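Periplasmic binding protein/LacI transcriptional regulator (Alkaliphilus metalliredigens, PDB 3CTP) probably represses transcription as a sugar-responsive DNA-binding regulator of the LacI family, its periplasmic-binding-protein-like core holding beta-D-xylulofuranose. Local coordinates at residues L289-T292 with I293-L297; A79-I82 with E83-K87; F164-L167 with Y168-G171. One frame throughout, in Å; residues are numbered along the deposited sequence.

Along the chain the order is contact 2 on helix 73-88, then contact 3 at the end of helix 156-169, then contact 1 on helix 286-302. Contacts 1 and 2 are neighbours, their centres about 10 Å apart, because their helices pack against each other beside the seven-stranded mixed sheet; Ala290 CB lies 3.6 Å from Val81 CG1. Contact 3 belongs with the four-stranded parallel sheet, and its centre is about 33 Å from that of contact 1 and about 36 Å from that of contact 2. Bound beta-D-xylulofuranose lies between the two sheet regions, as in the two-lobed periplasmic-binding-protein fold, whose sugar-binding lobes are built from such helix-covered sheets.

Contact 1 (L289-T292 with I293-L297); sequences LAYT and IIELL
Leu289 opens this part of helix 286-302 by accepting Ile293 N on its carbonyl oxygen at 2.9 Å, and Ile293 CG1 also touches that oxygen. Ala290 repeats the backbone bond, taking Ile294 N. At Tyr291 the side chains join in. Its ring swings toward the C-terminal end of the helix because CG stands anti to the backbone N (chi1 169°), and Glu295 CG settles over one face, 3.5 Å from the ring centroid, a CH-pi contact displaced toward the CZ end of the ring. The Glu295 chain bends at chi2 (-58°), bringing CD close to the phenol end, and its carboxylate plane lies 15° from that of the ring. A water donates to both Tyr291 O, at 3.0 Å, and Glu295 OE2, at 2.6 Å; that carboxylate oxygen also forms a salt bridge with Lys89. Thr292 OG1 hydrogen-bonds back to Ala288 O, while its methyl CG2 runs alongside Leu296 and meets CD1 of that leucine at 3.7 Å. On the buried side, Leu289, Ile293 and Leu296 rest on Ile152 of strand 151-154, Thr292 and Leu296 reach Tyr311 of strand 311-318, and Ala290 and Ile294 pack on helix 73-88.

Contact 2 (A79-I82 with E83-K87); sequences ASVI and EEYAK
Val81 and Tyr85 run alongside each other out from helix 73-88, with the valine methyl CG1 set at the edge of the tyrosine ring, in its plane. CG1 approaches CE1 of Tyr85 at 3.5 Å and CD1 at 3.7 Å, so the contact falls on one flank of the ring. What brings the methyl there is its place anti to the backbone N of Val81 (chi1 -180°), which carries it toward the next turn. CD1 of Tyr85 also passes 3.3 Å from Val81 O, the oxygen that accepts Tyr85 N in a nearly straight bond (N-H...O 170°). The helix is the crossover of the beta-alpha-beta unit formed with strands 62-67 and 92-97, and Ile82 packs on Leu65 and Leu93 of those strands. Val81 and Tyr85 instead face helix 286-302, where Tyr85 OH bonds to Glu287 OE1. Replacing Tyr85 with an alanine would probably leave Val81 CG1 without its ring edge and Glu287 without this hydroxyl partner, opening a gap beside Ala290. On another side, Glu83 spans one turn back through a water that donates to its OE1 at 2.7 Å and, weakly, to Ala79 O. OE2 of the same carboxylate bonds to Tyr108 OH of the second subunit, where Ala79 and Ser80 pack on Ile70 of that chain.

Contact 3 (F164-L167 with Y168-G171); sequences FDHL and YEKG
With CG anti to the backbone N in both (chi1 176° and -168°), the rings of Phe164 and Tyr168 project from the helix alongside one another. Their planes differ by 26°, yet the offset is too large for a real stack; the touch is Phe164 CZ against Tyr168 CD1, at 3.7 Å. Two residues further along, Lys170 bends at chi2 and crosses the imidazole of His166, CG lying over one face near its rim and CE 3.7 Å from CE1 of that histidine. Lys170 NZ then forms a salt bridge with Glu169 OE2 at 3.1 Å. His166 NE2 bonds to Thr323, whereas the buried ND1 has no partner in the model. The helix ends here in a Schellman motif: Gly171, at a positive phi that suits glycine because a CB would be jammed against the carbonyl oxygen before it, sends its N to Tyr168 O at 2.9 Å, and Cys172 N returns to Leu167 O. The C-terminal part of helix 156-169 packs through Phe164 and Leu167 on Phe194 of helix 185-200, and through Leu167 and His166 on Ile264 of strand 262-264.

Contact 1 (L289-T292 with I293-L297)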
loop_
_atom_site.group_PDB
_atom_site.type_symbol
_atom_site.label_atom_id
_atom_site.label_comp_id
_atom_site.label_asym_id
_atom_site.label_seq_id
_atom_site.Cartn_x
_atom_site.Cartn_y
_atom_site.Cartn_z
ATOM N N LEU A 289 -3.410 18.582 -2.503
ATOM C CA LEU A 289 -2.901 18.457 -1.131
ATOM C C LEU A 289 -1.380 18.417 -1.136
ATOM O O LEU A 289 -0.729 19.104 -0.346
ATOM C CB LEU A 289 -3.411 17.168 -0.485
ATOM C CG LEU A 289 -4.902 17.178 -0.157
ATOM C CD1 LEU A 289 -5.371 15.736 0.094
ATOM C CD2 LEU A 289 -5.179 18.058 1.084
ATOM N N ALA A 290 -0.808 17.591 -2.023
ATOM C CA ALA A 290 0.645 17.428 -2.054
ATOM C C ALA A 290 1.325 18.714 -2.474
ATOM O O ALA A 290 2.338 19.121 -1.902
ATOM C CB ALA A 290 1.006 16.275 -3.031
ATOM N N TYR A 291 0.794 19.355 -3.514
ATOM C CA TYR A 291 1.320 20.633 -3.951
ATOM C C TYR A 291 1.349 21.630 -2.800
ATOM O O TYR A 291 2.365 22.316 -2.557
ATOM C CB TYR A 291 0.462 21.194 -5.108
ATOM C CG TYR A 291 0.770 22.639 -5.452
ATOM C CD1 TYR A 291 1.813 22.955 -6.287
ATOM C CD2 TYR A 291 0.010 23.674 -4.922
ATOM C CE1 TYR A 291 2.116 24.283 -6.588
ATOM C CE2 TYR A 291 0.293 25.010 -5.236
ATOM C CZ TYR A 291 1.346 25.291 -6.070
ATOM O OH TYR A 291 1.633 26.603 -6.393
ATOM N N THR A 292 0.237 21.712 -2.087
ATOM C CA THR A 292 0.068 22.711 -1.035
ATOM C C THR A 292 1.014 22.438 0.132
ATOM O O THR A 292 1.644 23.336 0.656
ATOM C CB THR A 292 -1.401 22.728 -0.594
ATOM O OG1 THR A 292 -2.181 23.138 -1.728
ATOM C CG2 THR A 292 -1.640 23.706 0.579
ATOM N N ILE A 293 1.105 21.167 0.532
ATOM C CA ILE A 293 1.958 20.808 1.651
ATOM C C ILE A 293 3.398 21.213 1.334
ATOM O O ILE A 293 4.096 21.816 2.169
ATOM C CB ILE A 293 1.871 19.285 1.873
ATOM C CG1 ILE A 293 0.509 18.898 2.466
ATOM C CG2 ILE A 293 3.039 18.771 2.696
ATOM C CD1 ILE A 293 0.217 17.374 2.456
ATOM N N ILE A 294 3.856 20.889 0.118
ATOM C CA ILE A 294 5.236 21.208 -0.231
ATOM C C ILE A 294 5.437 22.725 -0.399
ATOM O O ILE A 294 6.431 23.290 0.063
ATOM C CB ILE A 294 5.636 20.443 -1.485
ATOM C CG1 ILE A 294 5.785 18.964 -1.133
ATOM C CG2 ILE A 294 6.928 21.021 -2.079
ATOM C CD1 ILE A 294 6.899 18.661 -0.133
ATOM N N GLU A 295 4.500 23.402 -1.051
ATOM C CA GLU A 295 4.621 24.848 -1.210
ATOM C C GLU A 295 4.767 25.521 0.129
ATOM O O GLU A 295 5.619 26.390 0.296
ATOM C CB GLU A 295 3.382 25.430 -1.892
ATOM C CG GLU A 295 3.346 25.286 -3.402
ATOM C CD GLU A 295 4.530 25.922 -4.105
ATOM O OE1 GLU A 295 4.761 27.154 -3.958
ATOM O OE2 GLU A 295 5.212 25.186 -4.813
ATOM N N LEU A 296 3.938 25.130 1.092
ATOM C CA LEU A 296 3.944 25.806 2.395
ATOM C C LEU A 296 5.187 25.414 3.195
ATOM O O LEU A 296 5.811 26.258 3.852
ATOM C CB LEU A 296 2.681 25.464 3.177
ATOM C CG LEU A 296 1.404 25.974 2.528
ATOM C CD1 LEU A 296 0.169 25.440 3.258
ATOM C CD2 LEU A 296 1.397 27.529 2.545
ATOM N N LEU A 297 5.559 24.137 3.168
ATOM C CA LEU A 297 6.768 23.756 3.907
ATOM C C LEU A 297 7.982 24.525 3.378
ATOM O O LEU A 297 8.833 24.992 4.154
ATOM C CB LEU A 297 6.995 22.222 3.816
ATOM C CG LEU A 297 8.192 21.709 4.621
ATOM C CD1 LEU A 297 7.994 21.989 6.102
ATOM C CD2 LEU A 297 8.380 20.200 4.352
HETATM O O HOH W 1 4.750 22.654 -4.383
#

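Contact 2 (A79-I82 with E83-K87)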
loop_
_atom_site.group_PDB
_atom_site.type_symbol
_atom_site.label_atom_id
_atom_site.label_comp_id
_atom_site.label_asym_id
_atom_site.label_seq_id
_atom_site.Cartn_x
_atom_site.Cartn_y
_atom_site.Cartn_z
ATOM N N ALA A 79 2.183 9.764 -0.577
ATOM C CA ALA A 79 3.648 9.807 -0.470
ATOM C C ALA A 79 4.278 9.886 -1.861
ATOM O O ALA A 79 5.289 10.588 -2.049
ATOM C CB ALA A 79 4.149 8.568 0.260
ATOM N N SER A 80 3.713 9.157 -2.828
ATOM C CA SER A 80 4.276 9.222 -4.189
ATOM C C SER A 80 4.175 10.629 -4.765
ATOM O O SER A 80 5.099 11.106 -5.427
ATOM C CB SER A 80 3.552 8.246 -5.124
ATOM O OG SER A 80 3.811 6.884 -4.731
ATOM N N VAL A 81 3.036 11.282 -4.560
ATOM C CA VAL A 81 2.828 12.595 -5.178
ATOM C C VAL A 81 3.583 13.682 -4.408
ATOM O O VAL A 81 4.156 14.593 -4.994
ATOM C CB VAL A 81 1.333 12.902 -5.327
ATOM C CG1 VAL A 81 1.140 14.264 -5.971
ATOM C CG2 VAL A 81 0.655 11.798 -6.165
ATOM N N ILE A 82 3.611 13.600 -3.070
ATOM C CA ILE A 82 4.454 14.532 -2.325
ATOM C C ILE A 82 5.908 14.424 -2.801
ATOM O O ILE A 82 6.600 15.428 -2.938
ATOM C CB ILE A 82 4.362 14.249 -0.825
ATOM C CG1 ILE A 82 2.954 14.619 -0.321
ATOM C CG2 ILE A 82 5.382 15.068 -0.071
ATOM C CD1 ILE A 82 2.661 14.231 1.135
ATOM N N GLU A 83 6.378 13.197 -3.056
ATOM C CA GLU A 83 7.760 13.044 -3.510
ATOM C C GLU A 83 7.986 13.796 -4.824
ATOM O O GLU A 83 9.017 14.451 -5.006
ATOM C CB GLU A 83 8.157 11.568 -3.644
ATOM C CG GLU A 83 9.589 11.430 -4.189
ATOM C CD GLU A 83 10.438 10.433 -3.439
ATOM O OE1 GLU A 83 9.976 9.860 -2.424
ATOM O OE2 GLU A 83 11.604 10.251 -3.860
ATOM N N GLU A 84 7.015 13.743 -5.719
ATOM C CA GLU A 84 7.130 14.462 -7.005
ATOM C C GLU A 84 7.238 15.962 -6.798
ATOM O O GLU A 84 8.096 16.639 -7.407
ATOM C CB GLU A 84 5.909 14.184 -7.886
ATOM C CG GLU A 84 5.816 12.751 -8.372
ATOM C CD GLU A 84 6.768 12.428 -9.535
ATOM O OE1 GLU A 84 7.503 13.324 -10.035
ATOM O OE2 GLU A 84 6.738 11.260 -9.966
ATOM N N TYR A 85 6.330 16.511 -5.990
ATOM C CA TYR A 85 6.382 17.936 -5.735
ATOM C C TYR A 85 7.635 18.355 -4.985
ATOM O O TYR A 85 8.170 19.449 -5.229
ATOM C CB TYR A 85 5.109 18.441 -5.049
ATOM C CG TYR A 85 3.929 18.509 -5.986
ATOM C CD1 TYR A 85 2.978 17.524 -5.996
ATOM C CD2 TYR A 85 3.789 19.570 -6.890
ATOM C CE1 TYR A 85 1.887 17.574 -6.861
ATOM C CE2 TYR A 85 2.685 19.625 -7.767
ATOM C CZ TYR A 85 1.754 18.612 -7.744
ATOM O OH TYR A 85 0.658 18.625 -8.591
ATOM N N ALA A 86 8.112 17.515 -4.065
ATOM C CA ALA A 86 9.364 17.813 -3.355
ATOM C C ALA A 86 10.529 17.845 -4.336
ATOM O O ALA A 86 11.375 18.729 -4.283
ATOM C CB ALA A 86 9.624 16.725 -2.304
ATOM N N LYS A 87 10.556 16.873 -5.240
ATOM C CA LYS A 87 11.610 16.823 -6.251
ATOM C C LYS A 87 11.620 18.102 -7.103
ATOM O O LYS A 87 12.704 18.620 -7.431
ATOM C CB LYS A 87 11.432 15.576 -7.112
ATOM C CG LYS A 87 12.474 15.476 -8.231
ATOM C CD LYS A 87 12.444 14.084 -8.872
ATOM C CE LYS A 87 11.221 13.940 -9.747
ATOM N NZ LYS A 87 11.096 12.542 -10.281
HETATM O O HOH W 2 7.638 8.591 -1.958
#

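Contact 3 (F164-L167 with Y168-G171)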
loop_
_atom_site.group_PDB
_atom_site.type_symbol
_atom_site.label_atom_id
_atom_site.label_comp_id
_atom_site.label_asym_id
_atom_site.label_seq_id
_atom_site.Cartn_x
_atom_site.Cartn_y
_atom_site.Cartn_z
ATOM N N PHE A 164 -23.764 11.777 3.098
ATOM C CA PHE A 164 -25.134 11.542 3.560
ATOM C C PHE A 164 -26.134 11.903 2.468
ATOM O O PHE A 164 -27.089 11.161 2.201
ATOM C CB PHE A 164 -25.479 12.404 4.785
ATOM C CG PHE A 164 -26.899 12.230 5.191
ATOM C CD1 PHE A 164 -27.256 11.160 5.973
ATOM C CD2 PHE A 164 -27.898 13.064 4.681
ATOM C CE1 PHE A 164 -28.592 10.937 6.316
ATOM C CE2 PHE A 164 -29.247 12.839 5.027
ATOM C CZ PHE A 164 -29.578 11.790 5.829
ATOM N N ASP A 165 -25.938 13.084 1.885
ATOM C CA ASP A 165 -26.904 13.597 0.888
ATOM C C ASP A 165 -27.009 12.590 -0.259
ATOM O O ASP A 165 -28.097 12.361 -0.805
ATOM C CB ASP A 165 -26.440 14.942 0.318
ATOM C CG ASP A 165 -26.594 16.082 1.306
ATOM O OD1 ASP A 165 -27.295 15.902 2.323
ATOM O OD2 ASP A 165 -26.015 17.146 1.041
ATOM N N HIS A 166 -25.886 11.968 -0.623
ATOM C CA HIS A 166 -25.924 11.016 -1.746
ATOM C C HIS A 166 -26.726 9.765 -1.371
ATOM O O HIS A 166 -27.596 9.321 -2.132
ATOM C CB HIS A 166 -24.497 10.677 -2.197
ATOM C CG HIS A 166 -24.432 9.712 -3.338
ATOM N ND1 HIS A 166 -24.915 10.007 -4.596
ATOM C CD2 HIS A 166 -23.912 8.461 -3.413
ATOM C CE1 HIS A 166 -24.723 8.960 -5.394
ATOM N NE2 HIS A 166 -24.099 8.018 -4.700
ATOM N N LEU A 167 -26.460 9.187 -0.200
ATOM C CA LEU A 167 -27.231 8.012 0.211
ATOM C C LEU A 167 -28.712 8.364 0.296
ATOM O O LEU A 167 -29.574 7.613 -0.156
ATOM C CB LEU A 167 -26.778 7.473 1.559
ATOM C CG LEU A 167 -25.390 6.838 1.515
ATOM C CD1 LEU A 167 -25.073 6.334 2.909
ATOM C CD2 LEU A 167 -25.337 5.684 0.513
ATOM N N TYR A 168 -29.029 9.491 0.907
ATOM C CA TYR A 168 -30.445 9.893 1.070
ATOM C C TYR A 168 -31.139 10.101 -0.295
ATOM O O TYR A 168 -32.285 9.640 -0.533
ATOM C CB TYR A 168 -30.502 11.161 1.947
ATOM C CG TYR A 168 -31.908 11.514 2.427
ATOM C CD1 TYR A 168 -32.416 10.973 3.600
ATOM C CD2 TYR A 168 -32.707 12.345 1.684
ATOM C CE1 TYR A 168 -33.724 11.288 4.044
ATOM C CE2 TYR A 168 -33.994 12.658 2.115
ATOM C CZ TYR A 168 -34.484 12.127 3.286
ATOM O OH TYR A 168 -35.771 12.445 3.705
ATOM N N GLU A 169 -30.435 10.757 -1.216
ATOM C CA GLU A 169 -30.976 11.013 -2.562
ATOM C C GLU A 169 -31.249 9.692 -3.269
ATOM O O GLU A 169 -32.212 9.595 -4.050
ATOM C CB GLU A 169 -29.994 11.841 -3.393
ATOM C CG GLU A 169 -30.308 11.866 -4.901
ATOM C CD GLU A 169 -29.068 12.077 -5.777
ATOM O OE1 GLU A 169 -27.934 12.006 -5.248
ATOM O OE2 GLU A 169 -29.229 12.305 -6.996
ATOM N N LYS A 170 -30.434 8.673 -2.986
ATOM C CA LYS A 170 -30.641 7.342 -3.574
ATOM C C LYS A 170 -31.605 6.474 -2.775
ATOM O O LYS A 170 -31.641 5.252 -2.967
ATOM C CB LYS A 170 -29.310 6.592 -3.740
ATOM C CG LYS A 170 -28.329 7.248 -4.712
ATOM C CD LYS A 170 -29.025 7.749 -5.984
ATOM C CE LYS A 170 -28.053 8.471 -6.910
ATOM N NZ LYS A 170 -28.757 9.356 -7.905
ATOM N N GLY A 171 -32.373 7.094 -1.883
ATOM C CA GLY A 171 -33.488 6.417 -1.245
ATOM C C GLY A 171 -33.191 5.723 0.070
ATOM O O GLY A 171 -34.070 5.081 0.662
#